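PDB 2JEP: xyloglucanase from Paenibacillus pabuli, which hydrolyses xyloglucan, a polysaccharide of plant cell walls, and belongs to glycoside hydrolase family 5. Local coordinates for residues A[271-285]-A[329-343]. Numbering follows the deposited sequence.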
ATOM      1  N   PHE A 271     -15.029   7.003  11.671  1.00  7.61           N
ATOM      2  CA  PHE A 271     -15.262   5.586  11.913  1.00  6.82           C
ATOM      3  C   PHE A 271     -14.001   4.748  11.864  1.00  7.15           C
ATOM      4  O   PHE A 271     -13.733   3.954  12.766  1.00  7.78           O
ATOM      5  CB  PHE A 271     -16.270   5.035  10.878  1.00  6.95           C
ATOM      6  CG  PHE A 271     -16.413   3.541  10.899  1.00  7.32           C
ATOM      7  CD1 PHE A 271     -16.988   2.899  11.980  1.00  7.15           C
ATOM      8  CD2 PHE A 271     -15.898   2.770   9.871  1.00  7.02           C
ATOM      9  CE1 PHE A 271     -17.077   1.502  12.027  1.00  7.33           C
ATOM     10  CE2 PHE A 271     -15.959   1.382   9.911  1.00  7.56           C
ATOM     11  CZ  PHE A 271     -16.551   0.739  11.004  1.00  7.82           C
ATOM     12  N   ALA A 272     -13.253   4.898  10.768  1.00  7.03           N
ATOM     13  CA  ALA A 272     -12.229   3.920  10.425  1.00  6.60           C
ATOM     14  C   ALA A 272     -10.922   4.086  11.172  1.00  7.47           C
ATOM     15  O   ALA A 272     -10.231   3.082  11.426  1.00  7.56           O
ATOM     16  CB  ALA A 272     -11.962   3.933   8.925  1.00  7.96           C
ATOM     17  N   GLY A 273     -10.546   5.328  11.469  1.00  7.81           N
ATOM     18  CA  GLY A 273      -9.222   5.562  12.020  1.00  8.14           C
ATOM     19  C   GLY A 273      -9.111   6.453  13.242  1.00  8.02           C
ATOM     20  O   GLY A 273      -8.081   6.426  13.935  1.00  8.99           O
ATOM     21  N   GLU A 274     -10.123   7.272  13.519  1.00  7.95           N
ATOM     22  CA  GLU A 274     -10.032   8.191  14.656  1.00  9.22           C
ATOM     23  C   GLU A 274     -10.109   7.410  15.978  1.00  9.17           C
ATOM     24  O   GLU A 274     -11.037   6.629  16.189  1.00  8.80           O
ATOM     25  CB  GLU A 274     -11.159   9.220  14.581  1.00  8.98           C
ATOM     26  CG  GLU A 274     -11.098  10.274  15.649  1.00 11.20           C
ATOM     27  CD  GLU A 274     -12.168  11.345  15.566  1.00 13.48           C
ATOM     28  OE1 GLU A 274     -12.991  11.264  14.660  1.00 17.24           O
ATOM     29  OE2 GLU A 274     -12.199  12.235  16.447  1.00 16.75           O
ATOM     30  N   GLU A 275      -9.117   7.622  16.844  1.00  8.89           N
ATOM     31  CA  GLU A 275      -8.907   6.792  18.030  1.00  9.63           C
ATOM     32  C   GLU A 275      -9.741   7.269  19.226  1.00  9.46           C
ATOM     33  O   GLU A 275      -9.221   7.694  20.263  1.00 11.04           O
ATOM     34  CB  GLU A 275      -7.406   6.711  18.348  1.00  9.89           C
ATOM     35  CG  GLU A 275      -6.605   5.923  17.311  1.00 10.03           C
ATOM     36  CD  GLU A 275      -5.157   5.701  17.708  1.00 12.19           C
ATOM     37  OE1 GLU A 275      -4.625   6.539  18.457  1.00 18.02           O
ATOM     38  OE2 GLU A 275      -4.568   4.661  17.294  1.00 14.67           O
ATOM     39  N   ASN A 276     -11.049   7.186  19.051  1.00  9.59           N
ATOM     40  CA  ASN A 276     -11.998   7.415  20.124  1.00  9.91           C
ATOM     41  C   ASN A 276     -13.313   6.736  19.762  1.00  9.08           C
ATOM     42  O   ASN A 276     -13.446   6.101  18.705  1.00  8.89           O
ATOM     43  CB  ASN A 276     -12.155   8.909  20.439  1.00 10.67           C
ATOM     44  CG  ASN A 276     -12.709   9.693  19.284  1.00 11.36           C
ATOM     45  OD1 ASN A 276     -13.690   9.294  18.659  1.00 10.70           O
ATOM     46  ND2 ASN A 276     -12.081  10.837  18.991  1.00 13.28           N
ATOM     47  N   GLY A 277     -14.267   6.825  20.680  1.00  9.84           N
ATOM     48  CA  GLY A 277     -15.546   6.138  20.512  1.00  9.89           C
ATOM     49  C   GLY A 277     -16.673   6.968  19.972  1.00  9.97           C
ATOM     50  O   GLY A 277     -17.825   6.541  20.031  1.00 11.21           O
ATOM     51  N   ASN A 278     -16.355   8.117  19.373  1.00  9.57           N
ATOM     52  CA  ASN A 278     -17.434   8.978  18.863  1.00 10.32           C
ATOM     53  C   ASN A 278     -18.275   8.235  17.817  1.00  9.83           C
ATOM     54  O   ASN A 278     -19.509   8.296  17.836  1.00 12.03           O
ATOM     55  CB  ASN A 278     -16.890  10.260  18.232  1.00 11.62           C
ATOM     56  CG  ASN A 278     -16.156  11.160  19.213  1.00 15.52           C
ATOM     57  OD1 ASN A 278     -16.283  11.013  20.432  1.00 17.58           O
ATOM     58  ND2 ASN A 278     -15.423  12.150  18.663  1.00 17.98           N
ATOM     59  N   ILE A 279     -17.610   7.555  16.884  1.00  8.52           N
ATOM     60  CA  ILE A 279     -18.262   6.860  15.777  1.00  8.29           C
ATOM     61  C   ILE A 279     -17.731   5.427  15.762  1.00  7.85           C
ATOM     62  O   ILE A 279     -16.524   5.188  15.601  1.00  8.33           O
ATOM     63  CB  ILE A 279     -17.960   7.540  14.425  1.00  7.83           C
ATOM     64  CG1 ILE A 279     -18.421   9.003  14.419  1.00  9.19           C
ATOM     65  CG2 ILE A 279     -18.581   6.742  13.279  1.00  9.20           C
ATOM     66  CD1 ILE A 279     -19.937   9.233  14.620  1.00  9.86           C
ATOM     67  N   THR A 280     -18.649   4.473  15.915  1.00  7.90           N
ATOM     68  CA  THR A 280     -18.305   3.071  16.044  1.00  6.95           C
ATOM     69  C   THR A 280     -19.078   2.154  15.082  1.00  6.69           C
ATOM     70  O   THR A 280     -18.906   0.938  15.130  1.00  7.19           O
ATOM     71  CB  THR A 280     -18.556   2.615  17.491  1.00  7.51           C
ATOM     72  OG1 THR A 280     -19.914   2.916  17.814  1.00  8.57           O
ATOM     73  CG2 THR A 280     -17.610   3.321  18.474  1.00  8.81           C
ATOM     74  N   GLN A 281     -19.904   2.742  14.209  1.00  6.65           N
ATOM     75  CA  GLN A 281     -20.735   1.975  13.298  1.00  6.57           C
ATOM     76  C   GLN A 281     -20.665   2.599  11.915  1.00  6.62           C
ATOM     77  O   GLN A 281     -20.325   3.765  11.773  1.00  7.65           O
ATOM     78  CB  GLN A 281     -22.194   1.926  13.791  1.00  7.06           C
ATOM     79  CG  GLN A 281     -22.301   1.561  15.278  1.00  7.06           C
ATOM     80  CD  GLN A 281     -23.701   1.314  15.732  1.00  7.26           C
ATOM     81  OE1 GLN A 281     -24.686   1.510  14.994  1.00  7.81           O
ATOM     82  NE2 GLN A 281     -23.818   0.870  16.967  1.00  7.92           N
ATOM     83  N   TRP A 282     -21.007   1.809  10.909  1.00  6.61           N
ATOM     84  CA  TRP A 282     -20.935   2.209   9.514  1.00  6.80           C
ATOM     85  C   TRP A 282     -21.930   1.395   8.693  1.00  7.44           C
ATOM     86  O   TRP A 282     -22.100   0.206   8.924  1.00  7.32           O
ATOM     87  CB  TRP A 282     -19.511   1.960   8.966  1.00  7.19           C
ATOM     88  CG  TRP A 282     -19.333   2.421   7.545  1.00  6.98           C
ATOM     89  CD1 TRP A 282     -18.968   3.685   7.142  1.00  7.08           C
ATOM     90  CD2 TRP A 282     -19.569   1.670   6.351  1.00  7.13           C
ATOM     91  NE1 TRP A 282     -18.953   3.741   5.771  1.00  7.62           N
ATOM     92  CE2 TRP A 282     -19.344   2.532   5.267  1.00  7.38           C
ATOM     93  CE3 TRP A 282     -19.966   0.352   6.090  1.00  7.97           C
ATOM     94  CZ2 TRP A 282     -19.450   2.108   3.954  1.00  8.08           C
ATOM     95  CZ3 TRP A 282     -20.105  -0.046   4.795  1.00  7.96           C
ATOM     96  CH2 TRP A 282     -19.854   0.832   3.742  1.00  8.35           C
ATOM     97  N   GLY A 283     -22.515   2.055   7.704  1.00  7.50           N
ATOM     98  CA  GLY A 283     -23.353   1.425   6.725  1.00  7.97           C
ATOM     99  C   GLY A 283     -24.779   1.217   7.182  1.00  7.87           C
ATOM    100  O   GLY A 283     -25.162   1.527   8.315  1.00  7.84           O
ATOM    101  N   ALA A 284     -25.553   0.656   6.275  1.00  8.23           N
ATOM    102  CA  ALA A 284     -27.000   0.577   6.463  1.00  8.63           C
ATOM    103  C   ALA A 284     -27.411  -0.228   7.674  1.00  9.17           C
ATOM    104  O   ALA A 284     -28.485   0.030   8.224  1.00  9.73           O
ATOM    105  CB  ALA A 284     -27.655  -0.019   5.215  1.00 10.42           C
ATOM    106  N   THR A 285     -26.581  -1.178   8.098  1.00  8.52           N
ATOM    107  CA  THR A 285     -26.949  -2.025   9.228  1.00  8.29           C
ATOM    108  C   THR A 285     -26.620  -1.416  10.594  1.00  7.95           C
ATOM    109  O   THR A 285     -26.930  -2.016  11.620  1.00  8.81           O
ATOM    110  CB  THR A 285     -26.360  -3.431   9.136  1.00  8.61           C
ATOM    111  OG1 THR A 285     -24.940  -3.376   9.332  1.00  9.04           O
ATOM    112  CG2 THR A 285     -26.715  -4.100   7.789  1.00  9.77           C
ATOM    113  N   LYS A 329     -12.852  -0.802  17.838  1.00  6.36           N
ATOM    114  CA  LYS A 329     -13.549   0.064  18.806  1.00  6.61           C
ATOM    115  C   LYS A 329     -14.497  -0.740  19.689  1.00  6.44           C
ATOM    116  O   LYS A 329     -15.433  -0.170  20.248  1.00  6.77           O
ATOM    117  CB  LYS A 329     -14.269   1.230  18.096  1.00  6.53           C
ATOM    118  CG  LYS A 329     -13.315   2.165  17.399  1.00  7.08           C
ATOM    119  CD  LYS A 329     -14.016   3.368  16.831  1.00  7.99           C
ATOM    120  CE  LYS A 329     -13.083   4.266  16.066  1.00  7.81           C
ATOM    121  NZ  LYS A 329     -13.703   5.618  15.813  1.00  8.19           N
ATOM    122  N   THR A 330     -14.243  -2.047  19.837  1.00  6.50           N
ATOM    123  CA  THR A 330     -15.087  -2.861  20.710  1.00  6.68           C
ATOM    124  C   THR A 330     -15.014  -2.452  22.185  1.00  7.02           C
ATOM    125  O   THR A 330     -15.941  -2.778  22.935  1.00  8.17           O
ATOM    126  CB  THR A 330     -14.739  -4.358  20.605  1.00  6.99           C
ATOM    127  OG1 THR A 330     -13.365  -4.577  20.954  1.00  7.89           O
ATOM    128  CG2 THR A 330     -15.044  -4.903  19.219  1.00  8.43           C
ATOM    129  N   SER A 331     -13.984  -1.689  22.571  1.00  6.81           N
ATOM    130  CA  SER A 331     -13.883  -1.140  23.930  1.00  6.90           C
ATOM    131  C   SER A 331     -14.857   0.016  24.154  1.00  7.89           C
ATOM    132  O   SER A 331     -15.095   0.418  25.292  1.00  8.66           O
ATOM    133  CB  SER A 331     -12.461  -0.662  24.235  1.00  7.89           C
ATOM    134  OG  SER A 331     -12.052   0.399  23.389  1.00  8.72           O
ATOM    135  N   TYR A 332     -15.397   0.558  23.067  1.00  7.94           N
ATOM    136  CA  TYR A 332     -16.358   1.664  23.126  1.00  7.92           C
ATOM    137  C   TYR A 332     -17.783   1.197  22.831  1.00  8.28           C
ATOM    138  O   TYR A 332     -18.736   1.728  23.396  1.00 10.21           O
ATOM    139  CB  TYR A 332     -15.971   2.733  22.107  1.00  8.68           C
ATOM    140  CG  TYR A 332     -14.557   3.294  22.236  1.00  7.87           C
ATOM    141  CD1 TYR A 332     -14.198   4.134  23.279  1.00  9.28           C
ATOM    142  CD2 TYR A 332     -13.595   3.024  21.297  1.00  8.85           C
ATOM    143  CE1 TYR A 332     -12.921   4.677  23.361  1.00 10.64           C
ATOM    144  CE2 TYR A 332     -12.339   3.530  21.370  1.00  8.65           C
ATOM    145  CZ  TYR A 332     -11.998   4.372  22.402  1.00  9.04           C
ATOM    146  OH  TYR A 332     -10.749   4.946  22.460  1.00 10.04           O
ATOM    147  N   ASP A 333     -17.923   0.277  21.882  1.00  7.26           N
ATOM    148  CA  ASP A 333     -19.220  -0.210  21.389  1.00  7.49           C
ATOM    149  C   ASP A 333     -19.065  -1.712  21.184  1.00  7.27           C
ATOM    150  O   ASP A 333     -18.316  -2.143  20.312  1.00  7.26           O
ATOM    151  CB  ASP A 333     -19.542   0.497  20.073  1.00  7.66           C
ATOM    152  CG  ASP A 333     -20.848   0.053  19.433  1.00  8.19           C
ATOM    153  OD1 ASP A 333     -21.423  -0.987  19.856  1.00  9.00           O
ATOM    154  OD2 ASP A 333     -21.271   0.726  18.471  1.00  8.82           O
ATOM    155  N   SER A 334     -19.756  -2.506  21.999  1.00  6.66           N
ATOM    156  CA  SER A 334     -19.615  -3.941  21.926  1.00  6.98           C
ATOM    157  C   SER A 334     -20.077  -4.554  20.615  1.00  7.62           C
ATOM    158  O   SER A 334     -19.773  -5.717  20.347  1.00  8.15           O
ATOM    159  CB  SER A 334     -20.303  -4.632  23.098  1.00  7.73           C
ATOM    160  OG  SER A 334     -21.701  -4.386  23.056  1.00  8.77           O
ATOM    161  N   SER A 335     -20.759  -3.772  19.781  1.00  7.26           N
ATOM    162  CA  SER A 335     -21.152  -4.218  18.439  1.00  7.36           C
ATOM    163  C   SER A 335     -20.192  -3.818  17.317  1.00  6.86           C
ATOM    164  O   SER A 335     -20.452  -4.110  16.169  1.00  7.71           O
ATOM    165  CB  SER A 335     -22.545  -3.744  18.096  1.00  7.95           C
ATOM    166  OG  SER A 335     -22.637  -2.344  17.858  1.00  9.19           O
ATOM    167  N   ASN A 336     -19.071  -3.182  17.645  1.00  6.94           N
ATOM    168  CA  ASN A 336     -18.226  -2.607  16.607  1.00  6.85           C
ATOM    169  C   ASN A 336     -17.772  -3.586  15.552  1.00  6.94           C
ATOM    170  O   ASN A 336     -17.649  -3.216  14.385  1.00  6.96           O
ATOM    171  CB  ASN A 336     -17.049  -1.883  17.250  1.00  7.34           C
ATOM    172  CG  ASN A 336     -16.023  -1.378  16.248  1.00  6.72           C
ATOM    173  OD1 ASN A 336     -14.891  -1.890  16.218  1.00  7.25           O
ATOM    174  ND2 ASN A 336     -16.375  -0.350  15.462  1.00  6.82           N
ATOM    175  N   ASN A 337     -17.485  -4.833  15.920  1.00  7.22           N
ATOM    176  CA  ASN A 337     -16.971  -5.762  14.911  1.00  7.30           C
ATOM    177  C   ASN A 337     -17.992  -6.086  13.823  1.00  7.50           C
ATOM    178  O   ASN A 337     -17.606  -6.435  12.711  1.00  8.25           O
ATOM    179  CB  ASN A 337     -16.408  -7.033  15.541  1.00  8.09           C
ATOM    180  CG  ASN A 337     -14.995  -6.868  16.042  1.00  8.17           C
ATOM    181  OD1 ASN A 337     -14.231  -6.087  15.498  1.00  9.82           O
ATOM    182  ND2 ASN A 337     -14.647  -7.578  17.110  1.00  9.39           N
ATOM    183  N   VAL A 338     -19.283  -5.954  14.119  1.00  7.60           N
ATOM    184  CA  VAL A 338     -20.279  -6.094  13.070  1.00  8.18           C
ATOM    185  C   VAL A 338     -19.984  -5.107  11.953  1.00  6.99           C
ATOM    186  O   VAL A 338     -20.059  -5.445  10.765  1.00  7.68           O
ATOM    187  CB  VAL A 338     -21.725  -5.823  13.627  1.00  8.38           C
ATOM    188  CG1 VAL A 338     -22.768  -5.820  12.523  1.00  9.68           C
ATOM    189  CG2 VAL A 338     -22.079  -6.865  14.726  1.00  9.87           C
ATOM    190  N   TYR A 339     -19.635  -3.886  12.334  1.00  6.99           N
ATOM    191  CA  TYR A 339     -19.387  -2.821  11.356  1.00  6.40           C
ATOM    192  C   TYR A 339     -18.023  -2.873  10.711  1.00  6.47           C
ATOM    193  O   TYR A 339     -17.881  -2.503   9.552  1.00  7.12           O
ATOM    194  CB  TYR A 339     -19.739  -1.424  11.950  1.00  6.97           C
ATOM    195  CG  TYR A 339     -21.117  -1.530  12.546  1.00  6.45           C
ATOM    196  CD1 TYR A 339     -22.206  -1.782  11.719  1.00  7.26           C
ATOM    197  CD2 TYR A 339     -21.295  -1.638  13.916  1.00  7.34           C
ATOM    198  CE1 TYR A 339     -23.440  -2.056  12.227  1.00  8.10           C
ATOM    199  CE2 TYR A 339     -22.551  -1.898  14.444  1.00  7.68           C
ATOM    200  CZ  TYR A 339     -23.608  -2.134  13.590  1.00  8.11           C
ATOM    201  OH  TYR A 339     -24.870  -2.452  14.067  1.00  9.74           O
ATOM    202  N   ARG A 340     -17.018  -3.336  11.456  1.00  6.76           N
ATOM    203  CA  ARG A 340     -15.728  -3.566  10.827  1.00  6.86           C
ATOM    204  C   ARG A 340     -15.838  -4.608   9.730  1.00  7.28           C
ATOM    205  O   ARG A 340     -15.251  -4.477   8.665  1.00  6.85           O
ATOM    206  CB  ARG A 340     -14.675  -3.943  11.874  1.00  7.55           C
ATOM    207  CG  ARG A 340     -14.475  -2.833  12.918  1.00  6.76           C
ATOM    208  CD  ARG A 340     -13.067  -2.799  13.482  1.00  8.92           C
ATOM    209  NE  ARG A 340     -12.748  -4.047  14.146  1.00  8.48           N
ATOM    210  CZ  ARG A 340     -11.515  -4.554  14.303  1.00  8.23           C
ATOM    211  NH1 ARG A 340     -10.420  -3.972  13.804  1.00  8.18           N
ATOM    212  NH2 ARG A 340     -11.384  -5.675  14.966  1.00  9.07           N
ATOM    213  N   ALA A 341     -16.601  -5.661   9.991  1.00  7.28           N
ATOM    214  CA  ALA A 341     -16.873  -6.653   8.979  1.00  6.97           C
ATOM    215  C   ALA A 341     -17.651  -6.043   7.822  1.00  7.15           C
ATOM    216  O   ALA A 341     -17.294  -6.251   6.662  1.00  7.88           O
ATOM    217  CB  ALA A 341     -17.618  -7.847   9.582  1.00  7.44           C
ATOM    218  N   ALA A 342     -18.741  -5.324   8.115  1.00  7.60           N
ATOM    219  CA  ALA A 342     -19.564  -4.738   7.037  1.00  7.78           C
ATOM    220  C   ALA A 342     -18.742  -3.809   6.162  1.00  7.66           C
ATOM    221  O   ALA A 342     -18.880  -3.818   4.932  1.00  8.07           O
ATOM    222  CB  ALA A 342     -20.783  -4.019   7.618  1.00  8.74           C
ATOM    223  N   TYR A 343     -17.904  -2.989   6.788  1.00  7.29           N
ATOM    224  CA  TYR A 343     -17.043  -2.046   6.056  1.00  7.14           C
ATOM    225  C   TYR A 343     -16.045  -2.807   5.200  1.00  6.74           C
ATOM    226  O   TYR A 343     -15.868  -2.503   4.027  1.00  7.40           O
ATOM    227  CB  TYR A 343     -16.301  -1.177   7.057  1.00  7.04           C
ATOM    228  CG  TYR A 343     -15.435  -0.079   6.510  1.00  7.09           C
ATOM    229  CD1 TYR A 343     -15.979   1.009   5.904  1.00  7.58           C
ATOM    230  CD2 TYR A 343     -14.077  -0.131   6.621  1.00  8.00           C
ATOM    231  CE1 TYR A 343     -15.223   2.044   5.454  1.00  8.18           C
ATOM    232  CE2 TYR A 343     -13.279   0.893   6.147  1.00  9.17           C
ATOM    233  CZ  TYR A 343     -13.851   1.994   5.566  1.00  8.47           C
ATOM    234  OH  TYR A 343     -13.026   3.004   5.120  1.00  8.68           O
TER
HETATM  235  O   HOH W   1     -14.267   1.155  13.969  1.00  8.72           O
HETATM  236  O   HOH W   2     -26.455  -4.678  12.866  1.00 11.52           O
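Phe271, Trp282 and Tyr343 form an aromatic cluster at the apolar centre. Phe271 turns its edge to the face of Tyr343, CE2 lying 3.7 Å from Tyr343 CG, while Tyr343 drives its own edge into the face of Trp282, CD1 over the indole and the planes 79° apart. With CG anti to the backbone N (chi1 -176°), the Tyr343 ring offers a face to Phe271 and an edge to Trp282; its hydroxyl bonds to Ser267 O, and Trp282 NE1 to Gly296 O. One turn earlier in the helix, Tyr339 lies beside Gln281, whose CB sits over the ring face 3.8 Å from its centroid. Farther out, Gly277 CA packs over the face of Tyr332, 3.7 Å from the ring centroid, where a side chain would collide with the ring. Between these patches, the extended Lys329 chain carries NZ to the carbonyls of Glu274, Asn276 and Ile279, each 2.9 Å from NZ, with Asp270 O as a further acceptor; four backbone oxygens thus surround one ammonium, which probably helps to hold this turn of the chain. Asn336 ND2 donates to Thr280 O at 2.9 Å. At the polar edge, Asp333 OD2 takes Thr280 OG1 on its anti lone pair at 2.7 Å and Gln281 NE2 on its syn lone pair, Gln281 OE1 being bonded to Ser286 OG and Thr287 N; Asp333 OD1 accepts from Ser335 OG and, as a capping bond, from Ser335 N. With an alanine in place of Asp333, Thr280 OG1 and Gln281 NE2 would probably lose their shared acceptor, and Ser335 N its capping partner. In this TIM barrel, the contact joins the loop after helix 269-272, which follows strand 259-265, to the loop linking strand 319-324 to helix 336-353, and to that helix's first turns; helix 384-393 touches the same helix through Arg340 and Ala341.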